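PDB 5GMT: alginate lyase from Aplysia kurodai, which probably cleaves glycosidic bonds in the seaweed polysaccharide alginate, with specificity for polymannuronate, as a family 14 polysaccharide lyase. Local coordinates for residues D45-S50 / L59-E64; K52-R57 / Y264-Q269; S195-I200 / L271-A276. All coordinates share one frame; numbering follows the deposited sequence.

Contact 1: D45-S50 / L59-E64; sequences DSISTS and LRIFYE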
ATOM      1  N   ASP A  45      -9.809 -14.563   8.590  1.00 10.62           N
ATOM      2  CA  ASP A  45     -10.204 -14.439  10.000  1.00  9.11           C
ATOM      3  C   ASP A  45     -10.109 -13.002  10.547  1.00 10.08           C
ATOM      4  O   ASP A  45     -10.698 -12.699  11.589  1.00  8.14           O
ATOM      5  CB  ASP A  45      -9.380 -15.415  10.869  1.00  8.34           C
ATOM      6  CG  ASP A  45      -7.885 -15.063  10.936  1.00 13.37           C
ATOM      7  OD1 ASP A  45      -7.151 -15.723  11.709  1.00 15.54           O
ATOM      8  OD2 ASP A  45      -7.437 -14.131  10.243  1.00 13.20           O
ATOM      9  N   SER A  46      -9.394 -12.120   9.848  1.00  7.09           N
ATOM     10  CA  SER A  46      -9.293 -10.712  10.237  1.00  6.92           C
ATOM     11  C   SER A  46     -10.262  -9.798   9.494  1.00  6.73           C
ATOM     12  O   SER A  46     -10.370  -8.611   9.810  1.00  7.27           O
ATOM     13  CB  SER A  46      -7.865 -10.201  10.009  1.00  7.35           C
ATOM     14  OG  SER A  46      -7.030 -10.545  11.094  1.00  7.33           O
ATOM     15  N   ILE A  47     -10.973 -10.341   8.511  1.00  6.11           N
ATOM     16  CA  ILE A  47     -11.786  -9.503   7.634  1.00  7.65           C
ATOM     17  C   ILE A  47     -13.250  -9.466   8.054  1.00  6.50           C
ATOM     18  O   ILE A  47     -13.877 -10.508   8.277  1.00  9.65           O
ATOM     19  CB  ILE A  47     -11.683  -9.979   6.166  1.00  9.43           C
ATOM     20  CG1 ILE A  47     -10.249  -9.756   5.668  1.00  7.69           C
ATOM     21  CG2 ILE A  47     -12.704  -9.239   5.274  1.00  7.20           C
ATOM     22  CD1 ILE A  47      -9.994 -10.231   4.241  1.00 10.38           C
ATOM     23  N   SER A  48     -13.779  -8.253   8.169  1.00  5.09           N
ATOM     24  CA  SER A  48     -15.198  -8.062   8.425  1.00  8.06           C
ATOM     25  C   SER A  48     -15.624  -6.715   7.854  1.00  8.55           C
ATOM     26  O   SER A  48     -14.890  -6.097   7.073  1.00  7.89           O
ATOM     27  CB  SER A  48     -15.493  -8.142   9.923  1.00 11.07           C
ATOM     28  OG  SER A  48     -16.895  -8.220  10.147  1.00 15.78           O
ATOM     29  N   THR A  49     -16.812  -6.256   8.235  1.00  7.83           N
ATOM     30  CA  THR A  49     -17.329  -4.984   7.738  1.00  8.58           C
ATOM     31  C   THR A  49     -17.949  -4.210   8.889  1.00 10.61           C
ATOM     32  O   THR A  49     -18.394  -4.812   9.866  1.00 10.84           O
ATOM     33  CB  THR A  49     -18.390  -5.182   6.645  1.00  7.26           C
ATOM     34  OG1 THR A  49     -19.569  -5.748   7.232  1.00 12.79           O
ATOM     35  CG2 THR A  49     -17.883  -6.103   5.536  1.00 10.47           C
ATOM     36  N   SER A  50     -17.997  -2.887   8.776  1.00  6.98           N
ATOM     37  CA  SER A  50     -18.482  -2.071   9.883  1.00 12.85           C
ATOM     38  C   SER A  50     -18.871  -0.673   9.430  1.00 13.57           C
ATOM     39  O   SER A  50     -18.202  -0.068   8.586  1.00 10.21           O
ATOM     40  CB  SER A  50     -17.417  -1.985  10.986  1.00  9.61           C
ATOM     41  OG  SER A  50     -17.852  -1.172  12.068  1.00 10.22           O
ATOM     42  N   LEU A  59     -14.599  -1.778   4.862  1.00  7.17           N
ATOM     43  CA  LEU A  59     -13.829  -2.998   5.042  1.00  9.85           C
ATOM     44  C   LEU A  59     -13.062  -2.892   6.343  1.00  6.80           C
ATOM     45  O   LEU A  59     -12.276  -1.960   6.513  1.00  7.79           O
ATOM     46  CB  LEU A  59     -12.873  -3.199   3.860  1.00  6.58           C
ATOM     47  CG  LEU A  59     -11.884  -4.352   3.979  1.00  5.40           C
ATOM     48  CD1 LEU A  59     -12.620  -5.678   4.028  1.00  8.74           C
ATOM     49  CD2 LEU A  59     -10.889  -4.297   2.804  1.00  6.88           C
ATOM     50  N   ARG A  60     -13.295  -3.814   7.278  1.00  7.48           N
ATOM     51  CA  ARG A  60     -12.635  -3.709   8.577  1.00  7.10           C
ATOM     52  C   ARG A  60     -11.641  -4.831   8.755  1.00  6.21           C
ATOM     53  O   ARG A  60     -11.960  -5.992   8.521  1.00  6.99           O
ATOM     54  CB  ARG A  60     -13.645  -3.726   9.738  1.00  7.10           C
ATOM     55  CG  ARG A  60     -13.023  -3.321  11.077  1.00  9.21           C
ATOM     56  CD  ARG A  60     -13.954  -3.579  12.271  1.00  9.30           C
ATOM     57  NE  ARG A  60     -13.964  -4.997  12.643  1.00  6.54           N
ATOM     58  CZ  ARG A  60     -14.651  -5.514  13.662  1.00  9.79           C
ATOM     59  NH1 ARG A  60     -15.408  -4.742  14.432  1.00  9.87           N
ATOM     60  NH2 ARG A  60     -14.571  -6.817  13.914  1.00  9.03           N
ATOM     61  N   ILE A  61     -10.437  -4.466   9.171  1.00  5.99           N
ATOM     62  CA  ILE A  61      -9.384  -5.428   9.447  1.00  7.55           C
ATOM     63  C   ILE A  61      -9.051  -5.409  10.934  1.00  6.66           C
ATOM     64  O   ILE A  61      -8.782  -4.348  11.508  1.00  6.33           O
ATOM     65  CB  ILE A  61      -8.097  -5.119   8.640  1.00  8.71           C
ATOM     66  CG1 ILE A  61      -8.411  -4.938   7.149  1.00  7.33           C
ATOM     67  CG2 ILE A  61      -7.050  -6.209   8.890  1.00  7.53           C
ATOM     68  CD1 ILE A  61      -9.029  -6.165   6.479  1.00  6.09           C
ATOM     69  N   PHE A  62      -9.050  -6.593  11.540  1.00  5.15           N
ATOM     70  CA  PHE A  62      -8.752  -6.758  12.946  1.00  8.45           C
ATOM     71  C   PHE A  62      -7.326  -7.285  13.141  1.00  9.13           C
ATOM     72  O   PHE A  62      -6.940  -8.264  12.509  1.00  9.57           O
ATOM     73  CB  PHE A  62      -9.772  -7.711  13.572  1.00  6.81           C
ATOM     74  CG  PHE A  62      -9.406  -8.184  14.941  1.00  9.46           C
ATOM     75  CD1 PHE A  62      -9.191  -7.274  15.963  1.00 10.65           C
ATOM     76  CD2 PHE A  62      -9.302  -9.536  15.214  1.00  8.93           C
ATOM     77  CE1 PHE A  62      -8.875  -7.700  17.239  1.00 12.25           C
ATOM     78  CE2 PHE A  62      -8.979  -9.978  16.487  1.00 12.35           C
ATOM     79  CZ  PHE A  62      -8.769  -9.060  17.500  1.00 12.56           C
ATOM     80  N   TYR A  63      -6.548  -6.608  13.989  1.00  6.71           N
ATOM     81  CA  TYR A  63      -5.235  -7.087  14.390  1.00  7.60           C
ATOM     82  C   TYR A  63      -5.280  -7.412  15.870  1.00  9.84           C
ATOM     83  O   TYR A  63      -5.404  -6.519  16.719  1.00  8.12           O
ATOM     84  CB  TYR A  63      -4.122  -6.057  14.134  1.00  8.22           C
ATOM     85  CG  TYR A  63      -4.257  -5.215  12.885  1.00  8.04           C
ATOM     86  CD1 TYR A  63      -3.504  -5.489  11.736  1.00  8.12           C
ATOM     87  CD2 TYR A  63      -5.116  -4.122  12.861  1.00  8.42           C
ATOM     88  CE1 TYR A  63      -3.633  -4.702  10.605  1.00  6.08           C
ATOM     89  CE2 TYR A  63      -5.254  -3.341  11.743  1.00  7.40           C
ATOM     90  CZ  TYR A  63      -4.505  -3.628  10.616  1.00  8.27           C
ATOM     91  OH  TYR A  63      -4.643  -2.835   9.511  1.00  6.53           O
ATOM     92  N   GLU A  64      -5.175  -8.691  16.178  1.00  8.90           N
ATOM     93  CA  GLU A  64      -5.202  -9.132  17.555  1.00 10.40           C
ATOM     94  C   GLU A  64      -3.971  -8.639  18.302  1.00 11.95           C
ATOM     95  O   GLU A  64      -2.888  -8.570  17.728  1.00 10.07           O
ATOM     96  CB  GLU A  64      -5.274 -10.647  17.588  1.00 11.37           C
ATOM     97  CG  GLU A  64      -5.565 -11.230  18.925  1.00 14.35           C
ATOM     98  CD  GLU A  64      -6.340 -12.519  18.783  1.00 19.68           C
ATOM     99  OE1 GLU A  64      -7.404 -12.638  19.436  1.00 14.85           O
ATOM    100  OE2 GLU A  64      -5.889 -13.391  17.997  1.00 13.13           O
TER
HETATM  101  O   HOH W   1     -12.385  -7.007  11.199  1.00 11.09           O
HETATM  102  O   HOH W   2     -16.413  -1.950  14.161  1.00 13.33           O
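Ser46 OG, set anti to its own carbonyl carbon (chi1 -83°), reaches the carbonyl of Phe62, while Arg60, bent at chi3, carries its guanidinium past Ser48, its CD lying against Ser50 CB. The two segments are the arms of a beta hairpin, strands 47-50 and 58-63, antiparallel, the directions of their short axes 130° apart. Ser46 OG donates to Phe62 O at 2.7 Å in the carbonyl plane. Phe62 N returns a bond to Ser46 O at 3.0 Å, on a lone pair, so one residue is gripped through both carbonyl and hydroxyl. Gly76 N is a further partner of that hydroxyl. Next along the hairpin, Ser48 and Arg60 form a hydrogen-bonded pair: Ser48 N meets Arg60 O in plane, whereas Arg60 N approaches Ser48 O (2.8 Å) from 43° above the carbonyl plane. The face bearing Ile47, Thr49, Leu59 and Ile61 turns toward apolar neighbours, Val28 and Ile31 of helix 28-31 and Phe244 of strand 238-247. Here Ile47 CG2 touches Leu59 CD1 at 3.8 Å, and Ile47 CG1 lies beside Ile61 CD1 at 3.9 Å. On the other face, two waters lie in the guanidinium plane at its edge. One, held by Arg60 NH1, also bonds Ser50 OG, which is hydrogen-bonded to Lys52 N as well; the other accepts from Arg60 NE at 2.9 Å and donates to Ser46 O.

Contact 2: K52-R57 / Y264-Q269; sequences KHSSSR and YFKNFQ
This is a surface contact between a hairpin loop, residues 52-57, and the face of strand 261-272 turned away from the second sheet, carried by an aromatic pair and two lysine chains. His53 presents its edge to the face of Tyr264 in a T-shaped stack, planes at 89° and centroids 4.6 Å apart. CD2 leads, standing 3.3 Å above the tyrosine ring and displaced toward its rim; its closest approach is 3.4 Å, to Tyr264 CZ. The imidazole lies there because its CG is anti to the carbonyl carbon (chi1 -60°), and Lys52 CG covers one of its faces. Glu102 OE1 binds both His53 NE2 and Tyr264 OH, tying the two rings together at their polar ends. Lys52 crosses Tyr264 obliquely, CD near OH, and water 3 links them, accepting from Lys52 NZ at 2.8 Å and donating to Tyr264 OH at 2.9 Å. In the beta sandwich expected of the concanavalin clan, Tyr264 and Lys266 sit on the side of their strand away from the second sheet, whereas the intervening Phe265 faces inward to Phe244. Just past Lys266 the strand is broken by a G1 beta bulge, Asn267 and Phe268 together opposite Leu19. Lys266 CD packs on Ser54 CB at 3.7 Å, under the turn that Ser54 OG closes by donating to Ser56 O at 2.6 Å. The lysine chain runs extended until it bends at chi4 (63°), its NZ forming a salt bridge with Asp98 and a cation-pi contact with Trp191.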
ATOM      1  N   LYS A  52     -19.317   1.576  11.969  1.00 10.61           N
ATOM      2  CA  LYS A  52     -19.081   2.286  13.222  1.00 11.69           C
ATOM      3  C   LYS A  52     -18.574   3.714  13.013  1.00 12.37           C
ATOM      4  O   LYS A  52     -18.966   4.627  13.745  1.00 16.10           O
ATOM      5  CB  LYS A  52     -18.093   1.518  14.108  1.00 11.73           C
ATOM      6  CG  LYS A  52     -17.628   2.332  15.313  1.00 14.41           C
ATOM      7  CD  LYS A  52     -16.701   1.548  16.217  1.00 16.60           C
ATOM      8  CE  LYS A  52     -17.468   0.600  17.118  1.00 15.40           C
ATOM      9  NZ  LYS A  52     -16.602   0.081  18.214  1.00 13.29           N
ATOM     10  N   HIS A  53     -17.738   3.917  11.997  1.00  9.67           N
ATOM     11  CA  HIS A  53     -17.094   5.217  11.798  1.00 11.61           C
ATOM     12  C   HIS A  53     -17.530   5.935  10.537  1.00 10.18           C
ATOM     13  O   HIS A  53     -17.012   7.004  10.207  1.00 10.76           O
ATOM     14  CB  HIS A  53     -15.568   5.036  11.781  1.00  9.69           C
ATOM     15  CG  HIS A  53     -15.025   4.465  13.051  1.00 11.62           C
ATOM     16  ND1 HIS A  53     -15.068   5.146  14.248  1.00 14.47           N
ATOM     17  CD2 HIS A  53     -14.439   3.273  13.317  1.00 10.22           C
ATOM     18  CE1 HIS A  53     -14.527   4.403  15.196  1.00 13.06           C
ATOM     19  NE2 HIS A  53     -14.140   3.262  14.659  1.00 10.85           N
ATOM     20  N   SER A  54     -18.496   5.369   9.827  1.00 12.57           N
ATOM     21  CA  SER A  54     -18.880   5.949   8.552  1.00 14.61           C
ATOM     22  C   SER A  54     -20.216   5.417   8.057  1.00 13.64           C
ATOM     23  O   SER A  54     -20.577   4.260   8.306  1.00 13.51           O
ATOM     24  CB  SER A  54     -17.795   5.669   7.510  1.00 10.98           C
ATOM     25  OG  SER A  54     -17.655   4.272   7.331  1.00 11.83           O
ATOM     26  N   SER A  55     -20.947   6.269   7.349  1.00 13.55           N
ATOM     27  CA  SER A  55     -22.199   5.860   6.731  1.00 19.21           C
ATOM     28  C   SER A  55     -21.963   4.749   5.724  1.00 17.90           C
ATOM     29  O   SER A  55     -22.715   3.772   5.669  1.00 20.57           O
ATOM     30  CB  SER A  55     -22.874   7.054   6.063  1.00 25.83           C
ATOM     31  OG  SER A  55     -23.107   8.073   7.017  1.00 37.12           O
ATOM     32  N   SER A  56     -20.915   4.899   4.924  1.00 16.24           N
ATOM     33  CA  SER A  56     -20.516   3.849   3.998  1.00 15.72           C
ATOM     34  C   SER A  56     -19.976   2.676   4.802  1.00 10.96           C
ATOM     35  O   SER A  56     -19.145   2.869   5.685  1.00 14.87           O
ATOM     36  CB  SER A  56     -19.460   4.357   3.008  1.00 17.24           C
ATOM     37  OG  SER A  56     -20.005   5.309   2.109  1.00 25.03           O
ATOM     38  N   ARG A  57     -20.468   1.472   4.527  1.00  9.17           N
ATOM     39  CA  ARG A  57     -19.969   0.294   5.225  1.00  9.68           C
ATOM     40  C   ARG A  57     -18.542   0.011   4.781  1.00 10.73           C
ATOM     41  O   ARG A  57     -18.283  -0.199   3.603  1.00  9.81           O
ATOM     42  CB  ARG A  57     -20.851  -0.932   4.964  1.00  8.97           C
ATOM     43  CG  ARG A  57     -20.356  -2.191   5.677  1.00  9.87           C
ATOM     44  CD  ARG A  57     -21.434  -3.276   5.752  1.00 11.07           C
ATOM     45  NE  ARG A  57     -22.484  -2.899   6.695  1.00 15.82           N
ATOM     46  CZ  ARG A  57     -22.465  -3.210   7.988  1.00 15.94           C
ATOM     47  NH1 ARG A  57     -21.459  -3.921   8.487  1.00 13.94           N
ATOM     48  NH2 ARG A  57     -23.453  -2.825   8.779  1.00 12.62           N
ATOM     49  N   TYR A 264     -10.184   0.498   9.241  1.00  6.33           N
ATOM     50  CA  TYR A 264     -11.376   0.553   8.405  1.00  7.18           C
ATOM     51  C   TYR A 264     -11.028   1.219   7.089  1.00  6.56           C
ATOM     52  O   TYR A 264     -10.396   2.265   7.089  1.00  8.41           O
ATOM     53  CB  TYR A 264     -12.490   1.361   9.081  1.00  9.91           C
ATOM     54  CG  TYR A 264     -12.908   0.861  10.440  1.00  8.18           C
ATOM     55  CD1 TYR A 264     -12.062   0.978  11.539  1.00  7.67           C
ATOM     56  CD2 TYR A 264     -14.170   0.306  10.632  1.00  8.40           C
ATOM     57  CE1 TYR A 264     -12.456   0.523  12.802  1.00  8.89           C
ATOM     58  CE2 TYR A 264     -14.575  -0.145  11.891  1.00  8.65           C
ATOM     59  CZ  TYR A 264     -13.714  -0.030  12.961  1.00  8.76           C
ATOM     60  OH  TYR A 264     -14.105  -0.466  14.200  1.00  9.77           O
ATOM     61  N   PHE A 265     -11.461   0.645   5.973  1.00  6.70           N
ATOM     62  CA  PHE A 265     -11.142   1.220   4.675  1.00  7.18           C
ATOM     63  C   PHE A 265     -12.421   1.473   3.899  1.00  7.26           C
ATOM     64  O   PHE A 265     -13.310   0.623   3.868  1.00  6.95           O
ATOM     65  CB  PHE A 265     -10.228   0.297   3.856  1.00  7.50           C
ATOM     66  CG  PHE A 265      -8.899   0.019   4.496  1.00  7.70           C
ATOM     67  CD1 PHE A 265      -8.767  -0.988   5.440  1.00  7.79           C
ATOM     68  CD2 PHE A 265      -7.765   0.732   4.112  1.00  5.68           C
ATOM     69  CE1 PHE A 265      -7.540  -1.266   6.019  1.00  7.99           C
ATOM     70  CE2 PHE A 265      -6.536   0.465   4.693  1.00  6.46           C
ATOM     71  CZ  PHE A 265      -6.421  -0.540   5.643  1.00  7.06           C
ATOM     72  N   LYS A 266     -12.501   2.637   3.274  1.00  6.85           N
ATOM     73  CA  LYS A 266     -13.622   2.948   2.391  1.00  8.07           C
ATOM     74  C   LYS A 266     -13.155   3.847   1.241  1.00 10.16           C
ATOM     75  O   LYS A 266     -12.006   4.285   1.227  1.00  7.01           O
ATOM     76  CB  LYS A 266     -14.751   3.618   3.183  1.00  6.64           C
ATOM     77  CG  LYS A 266     -14.390   5.012   3.694  1.00  8.35           C
ATOM     78  CD  LYS A 266     -15.528   5.619   4.537  1.00 11.95           C
ATOM     79  CE  LYS A 266     -15.157   6.992   5.076  1.00 11.70           C
ATOM     80  NZ  LYS A 266     -14.926   8.008   3.979  1.00 14.27           N
ATOM     81  N   ASN A 267     -14.034   4.105   0.273  1.00  8.72           N
ATOM     82  CA  ASN A 267     -13.765   5.123  -0.745  1.00  7.61           C
ATOM     83  C   ASN A 267     -12.456   4.875  -1.523  1.00  7.79           C
ATOM     84  O   ASN A 267     -11.639   5.781  -1.683  1.00  8.62           O
ATOM     85  CB  ASN A 267     -13.736   6.504  -0.076  1.00  9.33           C
ATOM     86  CG  ASN A 267     -13.870   7.643  -1.066  1.00 20.79           C
ATOM     87  OD1 ASN A 267     -14.279   7.440  -2.212  1.00 25.50           O
ATOM     88  ND2 ASN A 267     -13.521   8.860  -0.629  1.00 24.09           N
ATOM     89  N   PHE A 268     -12.267   3.637  -1.973  1.00  8.53           N
ATOM     90  CA  PHE A 268     -11.170   3.288  -2.883  1.00  9.88           C
ATOM     91  C   PHE A 268     -11.375   3.894  -4.268  1.00 10.04           C
ATOM     92  O   PHE A 268     -12.490   3.898  -4.787  1.00  9.88           O
ATOM     93  CB  PHE A 268     -11.056   1.769  -3.036  1.00 10.00           C
ATOM     94  CG  PHE A 268     -10.596   1.055  -1.804  1.00 10.49           C
ATOM     95  CD1 PHE A 268      -9.248   0.782  -1.609  1.00  7.77           C
ATOM     96  CD2 PHE A 268     -11.508   0.635  -0.845  1.00  9.41           C
ATOM     97  CE1 PHE A 268      -8.827   0.121  -0.473  1.00  5.55           C
ATOM     98  CE2 PHE A 268     -11.087  -0.043   0.284  1.00  7.21           C
ATOM     99  CZ  PHE A 268      -9.742  -0.307   0.465  1.00  9.89           C
ATOM    100  N   GLN A 269     -10.296   4.373  -4.882  1.00 10.56           N
ATOM    101  CA  GLN A 269     -10.333   4.842  -6.271  1.00  7.87           C
ATOM    102  C   GLN A 269      -8.999   4.591  -6.957  1.00  9.04           C
ATOM    103  O   GLN A 269      -7.942   4.778  -6.352  1.00  7.64           O
ATOM    104  CB  GLN A 269     -10.620   6.339  -6.366  1.00 11.93           C
ATOM    105  CG  GLN A 269     -11.826   6.866  -5.640  1.00 19.27           C
ATOM    106  CD  GLN A 269     -11.887   8.381  -5.734  1.00 23.47           C
ATOM    107  OE1 GLN A 269     -11.743   8.950  -6.818  1.00 26.52           O
ATOM    108  NE2 GLN A 269     -12.066   9.039  -4.598  1.00 32.71           N
TER
HETATM  109  O   HOH W   3     -14.706  -1.381  16.854  1.00 13.34           O

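Contact 3: S195-I200 / L271-A276; sequences SEEVHI and LTPSHA
The C-terminal tail, on leaving strand 261-272, closes round His199 of a histidine-carboxylate pair, the backbone N-H of Ala276 bonding its ND1 at 2.9 Å, nearly within the ring plane. At the other ring nitrogen, His199 NE2 donates to Glu197 OE2 at 2.8 Å, reaching the anti side of the carboxylate from 23° out of its plane. Held at both nitrogens, the imidazole has its rotation fixed, and its intervening CE1 carbon faces Ser274 O at 3.2 Å. The tail thus wraps round the rim of the ring rather than lying over it. Pro273 begins the wrap: its CG meets Glu197 OE2 at 3.7 Å and sits obliquely to the His199 ring. Strands 191-199 and 261-272 belong to the same sheet of what is probably a concanavalin-type beta sandwich, with strand 92-102 between them, and the tail passes the start of that middle strand, where Pro273 also touches Ala92. Trp209, from the neighbour of strand 191-199 in the sheet, stacks on His199 and bonds Ala276 O. Replacing His199 by a phenylalanine would probably leave Ala276 N and the Glu197 carboxylate without their mates and the tail less firmly held at Ala276. His275 supplies a second tie: with CG anti to its backbone N (chi1 -168°), its ring turns back toward the strand end, and NE2 donates to Ile200 O at 2.8 Å, the acceptor lying in the plane of the ring. The two imidazoles meet rim to rim, their planes 16° apart, with His275 CD2 3.8 Å from His199 ND1.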
ATOM      1  N   SER A 195      -3.650   9.522  -0.762  1.00  4.81           N
ATOM      2  CA  SER A 195      -3.465   9.385  -2.202  1.00  5.83           C
ATOM      3  C   SER A 195      -2.037   8.980  -2.500  1.00  7.07           C
ATOM      4  O   SER A 195      -1.104   9.458  -1.858  1.00  8.33           O
ATOM      5  CB  SER A 195      -3.832  10.684  -2.946  1.00  8.74           C
ATOM      6  OG  SER A 195      -2.963  11.746  -2.617  1.00 13.79           O
ATOM      7  N   GLU A 196      -1.876   8.069  -3.459  1.00  5.05           N
ATOM      8  CA  GLU A 196      -0.554   7.660  -3.897  1.00  4.52           C
ATOM      9  C   GLU A 196      -0.543   7.725  -5.406  1.00  7.66           C
ATOM     10  O   GLU A 196      -1.237   6.952  -6.059  1.00  7.13           O
ATOM     11  CB  GLU A 196      -0.200   6.247  -3.422  1.00  4.28           C
ATOM     12  CG  GLU A 196       1.240   5.839  -3.803  1.00  5.01           C
ATOM     13  CD  GLU A 196       1.544   4.366  -3.564  1.00  7.34           C
ATOM     14  OE1 GLU A 196       0.662   3.522  -3.835  1.00  9.15           O
ATOM     15  OE2 GLU A 196       2.671   4.050  -3.109  1.00  7.02           O
ATOM     16  N   GLU A 197       0.229   8.663  -5.946  1.00  6.30           N
ATOM     17  CA  GLU A 197       0.345   8.845  -7.378  1.00  5.47           C
ATOM     18  C   GLU A 197       1.695   8.322  -7.841  1.00  6.16           C
ATOM     19  O   GLU A 197       2.736   8.709  -7.319  1.00  5.84           O
ATOM     20  CB  GLU A 197       0.183  10.319  -7.773  1.00  6.55           C
ATOM     21  CG  GLU A 197       0.373  10.533  -9.274  1.00  7.17           C
ATOM     22  CD  GLU A 197      -0.152  11.874  -9.776  1.00 10.10           C
ATOM     23  OE1 GLU A 197      -0.542  12.719  -8.949  1.00 10.79           O
ATOM     24  OE2 GLU A 197      -0.167  12.080 -11.011  1.00 12.16           O
ATOM     25  N   VAL A 198       1.659   7.414  -8.808  1.00  6.55           N
ATOM     26  CA  VAL A 198       2.859   6.723  -9.237  1.00  5.75           C
ATOM     27  C   VAL A 198       3.055   6.878 -10.733  1.00  6.39           C
ATOM     28  O   VAL A 198       2.159   6.560 -11.509  1.00  7.76           O
ATOM     29  CB  VAL A 198       2.801   5.213  -8.908  1.00  5.10           C
ATOM     30  CG1 VAL A 198       4.057   4.504  -9.444  1.00  8.44           C
ATOM     31  CG2 VAL A 198       2.654   4.989  -7.411  1.00  6.06           C
ATOM     32  N   HIS A 199       4.220   7.379 -11.132  1.00  4.12           N
ATOM     33  CA  HIS A 199       4.593   7.412 -12.544  1.00  6.89           C
ATOM     34  C   HIS A 199       5.861   6.590 -12.687  1.00  7.56           C
ATOM     35  O   HIS A 199       6.899   6.944 -12.125  1.00  5.48           O
ATOM     36  CB  HIS A 199       4.805   8.853 -13.036  1.00  7.51           C
ATOM     37  CG  HIS A 199       3.549   9.668 -13.061  1.00  9.52           C
ATOM     38  ND1 HIS A 199       3.086  10.285 -14.202  1.00  9.75           N
ATOM     39  CD2 HIS A 199       2.642   9.935 -12.091  1.00 10.01           C
ATOM     40  CE1 HIS A 199       1.951  10.904 -13.933  1.00 11.08           C
ATOM     41  NE2 HIS A 199       1.662  10.715 -12.657  1.00  9.39           N
ATOM     42  N   ILE A 200       5.785   5.480 -13.417  1.00  6.71           N
ATOM     43  CA  ILE A 200       6.937   4.597 -13.468  1.00  8.20           C
ATOM     44  C   ILE A 200       7.954   5.189 -14.426  1.00  7.85           C
ATOM     45  O   ILE A 200       7.625   6.046 -15.247  1.00 10.81           O
ATOM     46  CB  ILE A 200       6.560   3.144 -13.872  1.00  8.22           C
ATOM     47  CG1 ILE A 200       5.908   3.087 -15.255  1.00  8.75           C
ATOM     48  CG2 ILE A 200       5.637   2.521 -12.831  1.00 10.96           C
ATOM     49  CD1 ILE A 200       5.490   1.646 -15.628  1.00 10.91           C
ATOM     50  N   LEU A 271      -7.243   6.038 -10.421  1.00  7.81           N
ATOM     51  CA  LEU A 271      -7.271   6.899 -11.600  1.00 11.47           C
ATOM     52  C   LEU A 271      -6.031   6.692 -12.446  1.00 14.40           C
ATOM     53  O   LEU A 271      -4.998   6.246 -11.938  1.00  8.64           O
ATOM     54  CB  LEU A 271      -7.360   8.377 -11.203  1.00 12.07           C
ATOM     55  CG  LEU A 271      -8.520   8.773 -10.297  1.00 14.33           C
ATOM     56  CD1 LEU A 271      -8.109   8.645  -8.836  1.00 12.52           C
ATOM     57  CD2 LEU A 271      -8.946  10.197 -10.624  1.00 18.93           C
ATOM     58  N   THR A 272      -6.129   7.038 -13.730  1.00 11.56           N
ATOM     59  CA  THR A 272      -4.983   6.949 -14.628  1.00  9.08           C
ATOM     60  C   THR A 272      -4.713   8.300 -15.281  1.00 13.67           C
ATOM     61  O   THR A 272      -5.290   8.607 -16.322  1.00 14.94           O
ATOM     62  CB  THR A 272      -5.197   5.893 -15.733  1.00 10.43           C
ATOM     63  OG1 THR A 272      -6.415   6.180 -16.434  1.00 14.05           O
ATOM     64  CG2 THR A 272      -5.280   4.486 -15.149  1.00 11.48           C
ATOM     65  N   PRO A 273      -3.836   9.110 -14.671  1.00 12.31           N
ATOM     66  CA  PRO A 273      -3.483  10.398 -15.273  1.00 10.47           C
ATOM     67  C   PRO A 273      -2.525  10.196 -16.431  1.00 11.97           C
ATOM     68  O   PRO A 273      -2.002   9.094 -16.614  1.00 12.36           O
ATOM     69  CB  PRO A 273      -2.790  11.140 -14.133  1.00 14.28           C
ATOM     70  CG  PRO A 273      -2.110  10.023 -13.355  1.00 15.17           C
ATOM     71  CD  PRO A 273      -3.029   8.821 -13.467  1.00 12.12           C
ATOM     72  N   SER A 274      -2.287  11.253 -17.197  1.00 12.07           N
ATOM     73  CA  SER A 274      -1.284  11.193 -18.251  1.00 10.66           C
ATOM     74  C   SER A 274       0.088  10.946 -17.651  1.00  9.09           C
ATOM     75  O   SER A 274       0.474  11.597 -16.678  1.00 11.35           O
ATOM     76  CB  SER A 274      -1.270  12.493 -19.053  1.00 17.48           C
ATOM     77  OG  SER A 274      -2.496  12.690 -19.731  1.00 19.71           O
ATOM     78  N   HIS A 275       0.821  10.006 -18.237  1.00 10.74           N
ATOM     79  CA  HIS A 275       2.177   9.690 -17.789  1.00 10.59           C
ATOM     80  C   HIS A 275       3.104  10.897 -17.929  1.00 15.27           C
ATOM     81  O   HIS A 275       3.181  11.508 -18.985  1.00  9.94           O
ATOM     82  CB  HIS A 275       2.721   8.499 -18.583  1.00  9.83           C
ATOM     83  CG  HIS A 275       3.973   7.915 -18.009  1.00 10.42           C
ATOM     84  ND1 HIS A 275       4.981   7.400 -18.796  1.00 12.96           N
ATOM     85  CD2 HIS A 275       4.373   7.750 -16.726  1.00  9.74           C
ATOM     86  CE1 HIS A 275       5.950   6.945 -18.024  1.00 10.51           C
ATOM     87  NE2 HIS A 275       5.609   7.146 -16.763  1.00  8.67           N
ATOM     88  N   ALA A 276       3.783  11.261 -16.845  1.00 10.49           N
ATOM     89  CA  ALA A 276       4.718  12.379 -16.873  1.00 13.60           C
ATOM     90  C   ALA A 276       5.922  12.074 -15.990  1.00 13.91           C
ATOM     91  O   ALA A 276       5.831  12.132 -14.769  1.00 17.35           O
ATOM     92  CB  ALA A 276       4.037  13.664 -16.418  1.00 14.11           C
TER

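From the N terminus, contact 1 closes first, a short hairpin joining strands 47-50 and 58-63. Residues 52-57, in the loop of that hairpin, open contact 2, which closes only at 264-269, more than 200 residues later; the two therefore cross, and they touch, since Leu59 O probably bonds Phe265 N and Arg60 packs on Tyr264. Contact 3 opens at 195-200, inside the long span of contact 2, and closes at 271-276, so these two cross as well. Contacts 1 and 3 follow in series, centres about 29 Å apart, on opposite sides of the chain's centre. Strand 261-272 lies between them, running from the hairpin side of the sheet to the C-terminal tail of the chain.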